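Side-chain contacts in kallistatin (Homo sapiens, PDB 6F4V), which inhibits tissue kallikrein as a serpin, forming an equimolar, heat- and SDS-stable complex with the enzyme, with cleavage at its reactive site generating a small C-terminal fragment: residues K120-N125 with N137-K142; T124-Y127 with G131-Q134. One frame throughout, in Å; residues are numbered along the deposited sequence.

Contact 1: K120-N125 with N137-K142; sequences KLFHTN and NDHVKK
The imidazole of His139 receives the edge of Phe122 on one face. It is a T-shaped (edge-to-face) pair, with centroids 5.0 Å apart and planes at 62°. Phe122 CE2 stands 3.9 Å above the imidazole plane, displaced toward the rim of the ring. The closest pair of atoms is Phe122 CZ and His139 CE1, at 3.8 Å. Lys120 reaches the same carbon obliquely, with its CD 4.4 Å from His139 CE1. On the strand side, the ring of Phe122 also stacks with Phe98.

Strand 120-124 is an outermost strand of the large mixed sheet, and helix 129-143 crosses that sheet, as helix F does in serpins. The backbones stay well apart: the CA atoms of Phe122 and His139 are 10.4 Å from each other. The two rings bridge the gap. His139 sends CG anti to its own N (chi1 177°), and this carries the imidazole out to the strand. Both side chains also touch Ala96 of strand 89-100, the neighbour of strand 120-124 in the sheet.

The interface is small, 92 Å² in all, and lies near the surface. With an alanine at Phe122, the face of His139 is likely to lose its aromatic partner, and the imidazole may turn more easily.

No hydrogen bond joins the two segments, so the contact rests on ring packing and the aliphatic part of Lys120. Lys120 NZ lies 6.0 Å from His139 NE2, too far for direct contact. A positive charge at that range may slightly disfavour protonation of the histidine.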
# COMPACT_ATOMS: atom_id res chain seq x y z
N LYS A 120 -10.85 -14.21 8.32
CA LYS A 120 -10.74 -15.27 9.31
C LYS A 120 -11.17 -14.70 10.65
O LYS A 120 -10.76 -13.61 11.01
CB LYS A 120 -9.30 -15.74 9.43
CG LYS A 120 -8.76 -16.53 8.24
CD LYS A 120 -7.32 -16.96 8.54
CE LYS A 120 -6.87 -18.17 7.73
NZ LYS A 120 -6.33 -17.77 6.40
N LEU A 121 -11.98 -15.44 11.42
CA LEU A 121 -12.40 -14.98 12.73
C LEU A 121 -11.57 -15.64 13.83
O LEU A 121 -11.40 -16.86 13.83
CB LEU A 121 -13.88 -15.29 12.96
CG LEU A 121 -14.85 -14.82 11.88
CD1 LEU A 121 -16.27 -15.12 12.33
CD2 LEU A 121 -14.66 -13.35 11.53
N PHE A 122 -11.04 -14.84 14.73
CA PHE A 122 -10.35 -15.32 15.90
C PHE A 122 -11.03 -14.74 17.12
O PHE A 122 -11.54 -13.61 17.09
CB PHE A 122 -8.90 -14.88 15.89
CG PHE A 122 -8.12 -15.41 14.73
CD1 PHE A 122 -7.60 -16.71 14.76
CD2 PHE A 122 -7.89 -14.62 13.61
CE1 PHE A 122 -6.86 -17.20 13.68
CE2 PHE A 122 -7.17 -15.10 12.53
CZ PHE A 122 -6.65 -16.40 12.56
N HIS A 123 -11.05 -15.51 18.20
CA HIS A 123 -11.55 -15.01 19.46
C HIS A 123 -10.37 -14.73 20.40
O HIS A 123 -9.36 -15.43 20.35
CB HIS A 123 -12.62 -15.97 20.01
CG HIS A 123 -13.86 -15.98 19.18
ND1 HIS A 123 -14.93 -15.15 19.42
CD2 HIS A 123 -14.18 -16.68 18.06
CE1 HIS A 123 -15.88 -15.36 18.52
NE2 HIS A 123 -15.44 -16.28 17.67
N THR A 124 -10.46 -13.65 21.16
CA THR A 124 -9.40 -13.28 22.10
C THR A 124 -9.96 -12.55 23.31
O THR A 124 -11.07 -12.00 23.28
CB THR A 124 -8.29 -12.43 21.42
OG1 THR A 124 -7.19 -12.21 22.33
CG2 THR A 124 -8.84 -11.09 20.94
N ASN A 125 -9.18 -12.57 24.39
CA ASN A 125 -9.55 -11.89 25.63
C ASN A 125 -8.84 -10.54 25.66
O ASN A 125 -7.65 -10.47 25.94
CB ASN A 125 -9.16 -12.76 26.83
CG ASN A 125 -9.42 -12.08 28.15
OD1 ASN A 125 -10.20 -11.12 28.24
ND2 ASN A 125 -8.79 -12.59 29.21
N ASN A 137 -0.18 -9.63 16.43
CA ASN A 137 1.07 -9.33 15.78
C ASN A 137 1.79 -10.54 15.21
O ASN A 137 2.38 -10.44 14.12
CB ASN A 137 1.99 -8.50 16.67
CG ASN A 137 1.49 -7.06 16.82
OD1 ASN A 137 0.62 -6.61 16.06
ND2 ASN A 137 2.03 -6.35 17.79
N ASP A 138 1.73 -11.67 15.91
CA ASP A 138 2.28 -12.92 15.39
C ASP A 138 1.56 -13.36 14.13
O ASP A 138 2.19 -13.85 13.22
CB ASP A 138 2.18 -14.07 16.41
CG ASP A 138 3.16 -13.94 17.58
OD1 ASP A 138 4.14 -13.16 17.53
OD2 ASP A 138 2.93 -14.66 18.57
N HIS A 139 0.23 -13.24 14.09
CA HIS A 139 -0.56 -13.59 12.90
C HIS A 139 -0.13 -12.75 11.69
O HIS A 139 0.19 -13.29 10.62
CB HIS A 139 -2.06 -13.42 13.16
CG HIS A 139 -2.92 -13.68 11.96
ND1 HIS A 139 -3.06 -14.93 11.41
CD2 HIS A 139 -3.72 -12.86 11.23
CE1 HIS A 139 -3.88 -14.87 10.37
NE2 HIS A 139 -4.30 -13.62 10.25
N VAL A 140 -0.04 -11.44 11.88
CA VAL A 140 0.40 -10.56 10.80
C VAL A 140 1.84 -10.87 10.35
O VAL A 140 2.14 -10.92 9.14
CB VAL A 140 0.21 -9.07 11.20
CG1 VAL A 140 0.84 -8.15 10.16
CG2 VAL A 140 -1.28 -8.76 11.39
N LYS A 141 2.72 -11.07 11.33
CA LYS A 141 4.12 -11.40 11.04
C LYS A 141 4.23 -12.69 10.22
O LYS A 141 4.97 -12.73 9.23
CB LYS A 141 4.90 -11.55 12.35
CG LYS A 141 6.40 -11.72 12.22
CD LYS A 141 7.00 -12.09 13.58
CE LYS A 141 8.49 -11.81 13.63
NZ LYS A 141 9.24 -12.36 12.46
N LYS A 142 3.47 -13.71 10.62
CA LYS A 142 3.49 -14.98 9.91
C LYS A 142 2.99 -14.80 8.47
O LYS A 142 3.61 -15.25 7.51
CB LYS A 142 2.63 -15.99 10.65
CG LYS A 142 2.47 -17.33 9.98
CD LYS A 142 1.83 -18.31 10.94
CE LYS A 142 1.37 -19.57 10.22
NZ LYS A 142 2.47 -20.17 9.43

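Contact 2: T124-Y127 with G131-Q134; sequences TNFY and GTIQ
Thr132, in the first turn of helix 129-143, packs back on Thr124 at the end of strand 120-124 and on the loop after it. This is the join between the edge of the serpin's large sheet and the helix lying across it.

The polar part centres on one hydroxyl. Thr124 OG1 donates a hydrogen bond to Thr132 OG1 over 2.7 Å. Thr132 OG1 is itself hydrogen-bonded to Asp128 O one turn earlier. Thr132 OG1 also lies 2.8 Å from Asn125 O, a weak bond. Three oxygens thus surround a buried hydroxyl. Thr124 can reach it because its OG1 lies anti to the backbone N (chi1 -174°).

Within the loop, Asn125 forms an Asx turn. Asn125 OD1 accepts from Tyr127 N at 3.1 Å, with the donor well above the carbonyl plane.

The apolar part is made by methyls and one ring. Thr124 CG2 sits over one face of the Phe126 ring, 3.5 Å above its plane and toward the rim. Thr124 CG2 also meets Thr132 CG2 at 3.7 Å. Farther out, Phe126 packs on Leu155, Val159 and Val162, and Thr132 on Leu155. Across the contact, the Thr132 methyl presses obliquely on the ring, with CG2 3.4 Å from Phe126 CE1.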
# COMPACT_ATOMS: atom_id res chain seq x y z
N THR A 124 -10.46 -13.65 21.16
CA THR A 124 -9.40 -13.28 22.10
C THR A 124 -9.96 -12.55 23.31
O THR A 124 -11.07 -12.00 23.28
CB THR A 124 -8.29 -12.43 21.42
OG1 THR A 124 -7.19 -12.21 22.33
CG2 THR A 124 -8.84 -11.09 20.94
N ASN A 125 -9.18 -12.57 24.39
CA ASN A 125 -9.55 -11.89 25.63
C ASN A 125 -8.84 -10.54 25.66
O ASN A 125 -7.65 -10.47 25.94
CB ASN A 125 -9.16 -12.76 26.83
CG ASN A 125 -9.42 -12.08 28.15
OD1 ASN A 125 -10.20 -11.12 28.24
ND2 ASN A 125 -8.79 -12.59 29.21
N PHE A 126 -9.59 -9.47 25.40
CA PHE A 126 -8.99 -8.12 25.39
C PHE A 126 -8.59 -7.56 26.77
O PHE A 126 -7.91 -6.54 26.84
CB PHE A 126 -9.88 -7.14 24.61
CG PHE A 126 -9.83 -7.33 23.09
CD1 PHE A 126 -8.74 -6.88 22.36
CD2 PHE A 126 -10.87 -7.96 22.41
CE1 PHE A 126 -8.69 -7.06 20.98
CE2 PHE A 126 -10.82 -8.13 21.02
CZ PHE A 126 -9.72 -7.68 20.32
N TYR A 127 -9.01 -8.23 27.86
CA TYR A 127 -8.45 -7.93 29.20
C TYR A 127 -6.97 -8.29 29.26
O TYR A 127 -6.19 -7.62 29.93
CB TYR A 127 -9.21 -8.67 30.33
CG TYR A 127 -10.70 -8.37 30.42
CD1 TYR A 127 -11.18 -7.05 30.43
CD2 TYR A 127 -11.63 -9.42 30.52
CE1 TYR A 127 -12.55 -6.79 30.52
CE2 TYR A 127 -13.00 -9.17 30.61
CZ TYR A 127 -13.45 -7.85 30.61
OH TYR A 127 -14.80 -7.61 30.70
N GLY A 131 -1.18 -10.56 25.81
CA GLY A 131 -1.46 -11.76 25.02
C GLY A 131 -2.17 -11.48 23.70
O GLY A 131 -1.92 -12.16 22.70
N THR A 132 -3.06 -10.49 23.69
CA THR A 132 -3.85 -10.18 22.49
C THR A 132 -2.97 -9.47 21.46
O THR A 132 -3.02 -9.80 20.29
CB THR A 132 -5.11 -9.35 22.85
OG1 THR A 132 -5.99 -10.15 23.65
CG2 THR A 132 -5.88 -8.92 21.58
N ILE A 133 -2.17 -8.51 21.90
CA ILE A 133 -1.16 -7.86 21.06
C ILE A 133 -0.25 -8.90 20.41
O ILE A 133 0.00 -8.83 19.20
CB ILE A 133 -0.36 -6.79 21.82
CG1 ILE A 133 -1.20 -5.50 21.93
CG2 ILE A 133 0.95 -6.44 21.10
CD1 ILE A 133 -0.57 -4.40 22.78
N GLN A 134 0.25 -9.85 21.21
CA GLN A 134 1.12 -10.91 20.67
C GLN A 134 0.37 -11.78 19.65
O GLN A 134 0.93 -12.09 18.58
CB GLN A 134 1.70 -11.78 21.81
CG GLN A 134 2.90 -12.64 21.40
CD GLN A 134 3.15 -13.81 22.35
OE1 GLN A 134 2.21 -14.40 22.89
NE2 GLN A 134 4.42 -14.15 22.54

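From the N terminus, the chain runs along strand 120-124, passes through the loop around 125-127 and enters helix 129-143. Contact 2 closes the short loop at this turn, between Thr124 and Thr132. Contact 1 closes a wider loop, between Phe122 and His139. Contact 2 therefore nests inside contact 1: its touching residues all lie between those two. The segments overlap at Thr124 and Asn125, and the centres are 9 Å apart. Together they fasten the helix to the edge of the large sheet at two places along its length. Contact 2 holds the helix start to the linker and strand end, while contact 1 holds a later turn to the edge strand.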